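Local coordinates for antifreeze protein (Marinomonas primoryensis, PDB 4KDW) that forms a calcium-dependent immunoglobulin-like extender domain of a bacterial ice-binding adhesin, one of many tandem beta-sandwich units that probably hold the ice-binding region away from the cell surface, at residues E60-T65 with A100-S105; N69-T74 with G89-A94. All coordinates share one frame; numbering follows the deposited sequence.

Interaction 1. Residues E60-T65 with A100-S105; sequences EGDTVT and AVVTSS. With CA (calcium ion), chain H; GOL (glycerol), chain I.
Thr65 and Val101 form an antiparallel hydrogen-bonded pair between neighbouring strands of the larger sheet: Thr65 N reaches Val101 O at 2.8 Å and Val101 N returns to Thr65 O at 2.9 Å. One step on, Val64 and Val102 are a non-hydrogen-bonded pair, their CA atoms 4.5 Å apart. Toward Asp62 the ladder opens: Thr63 O still accepts Thr103 N, but Thr63 N and Thr103 O are bridged by O2 of a glycerol, probably from the crystallisation liquor.

The apolar part lies on the buried face. Val64 and Val102 stand side by side and point the same way, CG2 to CG2 at 4.0 Å, while Ala100 and Val102 also meet Val27 of the other sheet.

The opposite face carries three threonines and Val101, and is largely polar. A single water bonds to the hydroxyls of Thr63, Thr65 and Thr103 and donates to Val101 O. Thr65 and Thr103 both turn OG1 back beside their own backbone N (chi1 -59° and -60°), which brings these hydroxyls to the water; Thr103 OG1 is also bonded to Asp113.

At the end of the ladder Ser104 OG donates to Asp62 OD2 at 2.6 Å, coming from above the carboxylate plane, and Ala59 N bonds the same oxygen. Asp62 OD1 lies 2.9 Å from a calcium-bound water, which accepts from Ser105 N; Ser105 O and OG bind the same ion. The two donors would probably favour a charged Asp62. Side-chain bonds, water and glycerol take over where direct backbone pairing gives way.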
loop_
_atom_site.group_PDB
_atom_site.type_symbol
_atom_site.label_atom_id
_atom_site.label_comp_id
_atom_site.label_asym_id
_atom_site.label_seq_id
_atom_site.Cartn_x
_atom_site.Cartn_y
_atom_site.Cartn_z
ATOM N N GLU A 60 -9.771 -5.255 -9.664
ATOM C CA GLU A 60 -10.572 -5.110 -8.477
ATOM C C GLU A 60 -10.613 -6.372 -7.668
ATOM O O GLU A 60 -10.818 -7.444 -8.233
ATOM C CB GLU A 60 -11.995 -4.763 -8.906
ATOM C CG GLU A 60 -12.982 -4.460 -7.747
ATOM C CD GLU A 60 -14.409 -4.184 -8.167
ATOM O OE1 GLU A 60 -14.725 -4.242 -9.364
ATOM O OE2 GLU A 60 -15.180 -3.750 -7.236
ATOM N N GLY A 61 -10.406 -6.230 -6.383
ATOM C CA GLY A 61 -10.447 -7.352 -5.452
ATOM C C GLY A 61 -9.095 -7.922 -5.164
ATOM O O GLY A 61 -8.959 -8.731 -4.244
ATOM N N ASP A 62 -8.090 -7.616 -5.930
ATOM C CA ASP A 62 -6.744 -8.150 -5.655
ATOM C C ASP A 62 -6.275 -7.632 -4.335
ATOM O O ASP A 62 -6.487 -6.504 -3.932
ATOM C CB ASP A 62 -5.743 -7.718 -6.765
ATOM C CG ASP A 62 -5.963 -8.441 -8.081
ATOM O OD1 ASP A 62 -6.673 -9.434 -8.135
ATOM O OD2 ASP A 62 -5.258 -7.927 -8.998
ATOM N N THR A 63 -5.532 -8.517 -3.648
ATOM C CA THR A 63 -4.993 -8.131 -2.353
ATOM C C THR A 63 -3.836 -7.164 -2.459
ATOM O O THR A 63 -2.995 -7.264 -3.411
ATOM C CB THR A 63 -4.563 -9.322 -1.596
ATOM O OG1 THR A 63 -3.498 -9.885 -2.167
ATOM C CG2 THR A 63 -5.666 -10.395 -1.457
ATOM N N VAL A 64 -3.743 -6.235 -1.531
ATOM C CA VAL A 64 -2.699 -5.291 -1.428
ATOM C C VAL A 64 -2.074 -5.476 -0.047
ATOM O O VAL A 64 -2.780 -5.310 0.950
ATOM C CB VAL A 64 -3.176 -3.836 -1.519
ATOM C CG1 VAL A 64 -2.070 -2.845 -1.588
ATOM C CG2 VAL A 64 -4.135 -3.643 -2.710
ATOM N N THR A 65 -0.779 -5.785 0.017
ATOM C CA THR A 65 -0.100 -6.156 1.288
ATOM C C THR A 65 1.000 -5.142 1.550
ATOM O O THR A 65 1.873 -4.971 0.686
ATOM C CB THR A 65 0.465 -7.543 1.139
ATOM O OG1 THR A 65 -0.589 -8.497 0.829
ATOM C CG2 THR A 65 1.155 -8.020 2.379
ATOM N N ALA A 100 4.307 -1.745 -1.036
ATOM C CA ALA A 100 2.921 -2.265 -1.264
ATOM C C ALA A 100 2.996 -3.271 -2.366
ATOM O O ALA A 100 3.469 -2.980 -3.468
ATOM C CB ALA A 100 1.970 -1.091 -1.622
ATOM N N VAL A 101 2.523 -4.484 -2.066
ATOM C CA VAL A 101 2.572 -5.573 -2.980
ATOM C C VAL A 101 1.191 -6.046 -3.349
ATOM O O VAL A 101 0.385 -6.395 -2.450
ATOM C CB VAL A 101 3.382 -6.749 -2.397
ATOM C CG1 VAL A 101 3.375 -7.879 -3.403
ATOM C CG2 VAL A 101 4.741 -6.286 -2.039
ATOM N N VAL A 102 0.851 -6.036 -4.626
ATOM C CA VAL A 102 -0.483 -6.477 -5.115
ATOM C C VAL A 102 -0.317 -7.824 -5.761
ATOM O O VAL A 102 0.573 -8.025 -6.598
ATOM C CB VAL A 102 -1.046 -5.463 -6.111
ATOM C CG1 VAL A 102 -2.336 -5.944 -6.700
ATOM C CG2 VAL A 102 -1.244 -4.159 -5.373
ATOM N N THR A 103 -1.161 -8.765 -5.377
ATOM C CA THR A 103 -1.158 -10.095 -5.943
ATOM C C THR A 103 -2.319 -10.206 -6.910
ATOM O O THR A 103 -3.461 -9.937 -6.533
ATOM C CB THR A 103 -1.274 -11.134 -4.850
ATOM O OG1 THR A 103 -0.196 -11.012 -3.966
ATOM C CG2 THR A 103 -1.248 -12.527 -5.480
ATOM N N SER A 104 -2.013 -10.591 -8.159
ATOM C CA SER A 104 -3.015 -10.643 -9.224
ATOM C C SER A 104 -2.984 -12.004 -9.888
ATOM O O SER A 104 -2.028 -12.755 -9.756
ATOM C CB SER A 104 -2.692 -9.600 -10.243
ATOM O OG SER A 104 -2.716 -8.275 -9.648
ATOM N N SER A 105 -4.053 -12.279 -10.600
ATOM C CA SER A 105 -4.182 -13.522 -11.370
ATOM C C SER A 105 -4.670 -13.231 -12.778
ATOM O O SER A 105 -5.421 -12.306 -13.034
ATOM C CB SER A 105 -5.116 -14.403 -10.705
ATOM O OG SER A 105 -6.342 -13.813 -10.520
HETATM CA CA CA H . -7.775 -11.762 -11.821
HETATM C C1 GOL I . -5.639 -13.386 -5.710
HETATM O O1 GOL I . -4.808 -13.171 -6.833
HETATM C C2 GOL I . -6.174 -12.056 -5.358
HETATM O O2 GOL I . -5.185 -11.139 -4.908
HETATM C C3 GOL I . -7.183 -12.339 -4.296
HETATM O O3 GOL I . -6.655 -12.849 -3.097
HETATM O O HOH W 1 -6.156 -10.051 -10.946
HETATM O O HOH W 2 -0.782 -8.917 -1.862
HETATM O O HOH W 3 -8.341 -13.829 -12.846
HETATM O O HOH W 4 -9.177 -11.275 -10.810
#

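Interaction 2. Residues N69-T74 with G89-A94; sequences NGETYT and GSDLAA. With CA (calcium ion), chain G.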
loop_
_atom_site.group_PDB
_atom_site.type_symbol
_atom_site.label_atom_id
_atom_site.label_comp_id
_atom_site.label_asym_id
_atom_site.label_seq_id
_atom_site.Cartn_x
_atom_site.Cartn_y
_atom_site.Cartn_z
ATOM N N ASN A 69 6.835 -1.814 9.928
ATOM C CA ASN A 69 7.301 -2.103 11.280
ATOM C C ASN A 69 7.026 -3.517 11.660
ATOM O O ASN A 69 6.743 -3.786 12.863
ATOM C CB ASN A 69 6.684 -1.146 12.291
ATOM C CG ASN A 69 7.374 -1.201 13.642
ATOM O OD1 ASN A 69 8.619 -1.319 13.709
ATOM N ND2 ASN A 69 6.636 -0.978 14.693
ATOM N N GLY A 70 7.096 -4.452 10.725
ATOM C CA GLY A 70 6.857 -5.836 11.005
ATOM C C GLY A 70 5.437 -6.302 10.964
ATOM O O GLY A 70 5.181 -7.515 11.017
ATOM N N GLU A 71 4.484 -5.395 10.930
ATOM C CA GLU A 71 3.042 -5.708 10.952
ATOM C C GLU A 71 2.529 -5.763 9.510
ATOM O O GLU A 71 2.800 -4.823 8.764
ATOM C CB GLU A 71 2.289 -4.675 11.755
ATOM C CG GLU A 71 0.783 -4.904 11.791
ATOM C CD GLU A 71 0.325 -6.188 12.437
ATOM O OE1 GLU A 71 1.090 -6.936 13.005
ATOM O OE2 GLU A 71 -0.926 -6.439 12.354
ATOM N N THR A 72 1.821 -6.771 9.206
ATOM C CA THR A 72 1.233 -6.889 7.834
ATOM C C THR A 72 -0.103 -6.297 7.829
ATOM O O THR A 72 -1.008 -6.735 8.576
ATOM C CB THR A 72 1.167 -8.355 7.337
ATOM O OG1 THR A 72 2.471 -8.976 7.485
ATOM C CG2 THR A 72 0.829 -8.401 5.878
ATOM N N TYR A 73 -0.284 -5.313 6.967
ATOM C CA TYR A 73 -1.553 -4.609 6.731
ATOM C C TYR A 73 -2.022 -4.953 5.356
ATOM O O TYR A 73 -1.233 -5.036 4.407
ATOM C CB TYR A 73 -1.304 -3.077 6.830
ATOM C CG TYR A 73 -0.994 -2.631 8.175
ATOM C CD1 TYR A 73 -2.020 -2.318 9.040
ATOM C CD2 TYR A 73 0.293 -2.400 8.632
ATOM C CE1 TYR A 73 -1.808 -1.854 10.323
ATOM C CE2 TYR A 73 0.542 -1.932 9.921
ATOM C CZ TYR A 73 -0.515 -1.659 10.769
ATOM O OH TYR A 73 -0.296 -1.078 11.987
ATOM N N THR A 74 -3.306 -5.230 5.201
ATOM C CA THR A 74 -3.869 -5.713 3.941
ATOM C C THR A 74 -5.132 -5.040 3.587
ATOM O O THR A 74 -5.997 -4.779 4.476
ATOM C CB THR A 74 -4.119 -7.223 3.997
ATOM O OG1 THR A 74 -2.946 -7.880 4.463
ATOM C CG2 THR A 74 -4.487 -7.798 2.642
ATOM N N GLY A 89 -0.454 4.770 13.270
ATOM C CA GLY A 89 0.500 5.852 13.084
ATOM C C GLY A 89 1.821 5.484 13.739
ATOM O O GLY A 89 2.867 5.892 13.302
ATOM N N SER A 90 1.813 4.702 14.814
ATOM C CA SER A 90 3.025 4.364 15.510
ATOM C C SER A 90 3.899 3.440 14.689
ATOM O O SER A 90 5.145 3.458 14.769
ATOM C CB SER A 90 2.791 3.868 16.907
ATOM O OG SER A 90 2.038 2.634 16.850
ATOM N N ASP A 91 3.298 2.581 13.884
ATOM C CA ASP A 91 4.044 1.735 12.956
ATOM C C ASP A 91 4.729 2.615 11.899
ATOM O O ASP A 91 5.878 2.315 11.530
ATOM C CB ASP A 91 3.146 0.614 12.382
ATOM C CG ASP A 91 2.920 -0.508 13.393
ATOM O OD1 ASP A 91 3.732 -0.705 14.318
ATOM O OD2 ASP A 91 1.885 -1.213 13.258
ATOM N N LEU A 92 4.042 3.634 11.384
ATOM C CA LEU A 92 4.607 4.541 10.418
ATOM C C LEU A 92 5.671 5.400 11.063
ATOM O O LEU A 92 6.630 5.763 10.382
ATOM C CB LEU A 92 3.526 5.375 9.748
ATOM C CG LEU A 92 2.575 4.605 8.871
ATOM C CD1 LEU A 92 1.337 5.449 8.620
ATOM C CD2 LEU A 92 3.251 4.256 7.568
ATOM N N ALA A 93 5.574 5.737 12.339
ATOM C CA ALA A 93 6.586 6.490 12.995
ATOM C C ALA A 93 7.837 5.662 13.203
ATOM O O ALA A 93 8.969 6.216 13.273
ATOM C CB ALA A 93 6.126 7.043 14.303
ATOM N N ALA A 94 7.740 4.333 13.305
ATOM C CA ALA A 94 8.846 3.419 13.504
ATOM C C ALA A 94 9.491 2.974 12.269
ATOM O O ALA A 94 10.687 2.636 12.343
ATOM C CB ALA A 94 8.332 2.222 14.260
HETATM CA CA CA G . 5.652 -9.533 10.315
HETATM O O HOH W 5 3.330 -9.568 10.182
HETATM O O HOH W 6 7.617 -9.007 9.967
HETATM O O HOH W 7 5.113 -11.052 12.162
#
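Asp91, on the short helix 89-94, spreads its carboxylate between two partners from 69-74, one for each oxygen. Its OD1 receives Asn69 ND2 at 2.9 Å in an almost straight bond (177° at the hydrogen). The acceptor lies in the amide plane of Asn69, whereas the amide nitrogen comes to the anti side of OD1, 29° out of the carboxylate plane. Asn69 carries its CG anti to the backbone N (chi1 -167°), extending the amide across the Asp91 side chain at about a right angle. The Ala94 methyl, one turn along the helix, makes van der Waals contact with this amide, CB 3.6 Å from Asn69 CG.

The other oxygen, OD2, takes the Tyr73 hydroxyl on its anti lone pair at 2.5 Å, a short bond at the edge of the ring, which is turned well out of the carboxylate plane. Because Tyr73 OH also accepts from Ala88 N, the phenol is held by two bonds.

Asn69 and Gly70 form the turn between strands 63-68 and 71-76; Gly70 O binds calcium. Helix 89-94 links strand 82-88 of one sheet to strand 97-105 of the other, an inter-sheet connection of an immunoglobulin-like beta-sandwich, bonded here to a two-residue hairpin turn.

Interactions 1 and 2 have centres 18 Å apart and share the larger sheet, in which strand 63-68 lies between strands 97-105 and 71-76. They touch directly: Thr65 CG2 packs on Thr72 CG2 at 3.5 Å, and Val64 O lies 3.5 Å from Thr74 CG2. Chain order links them twice, since strand 63-68 turns into 71-76 and helix 89-94 leads into 97-105. Each adjoins a calcium ion ligated by one residue and waters, Ser105 in interaction 1 and Gly70 in interaction 2. The Asn69 side chain is also about 7 Å from a further calcium, and Asn69 N bonds to Asp95, itself a calcium ligand; that site is consistent with calcium-dependent folding.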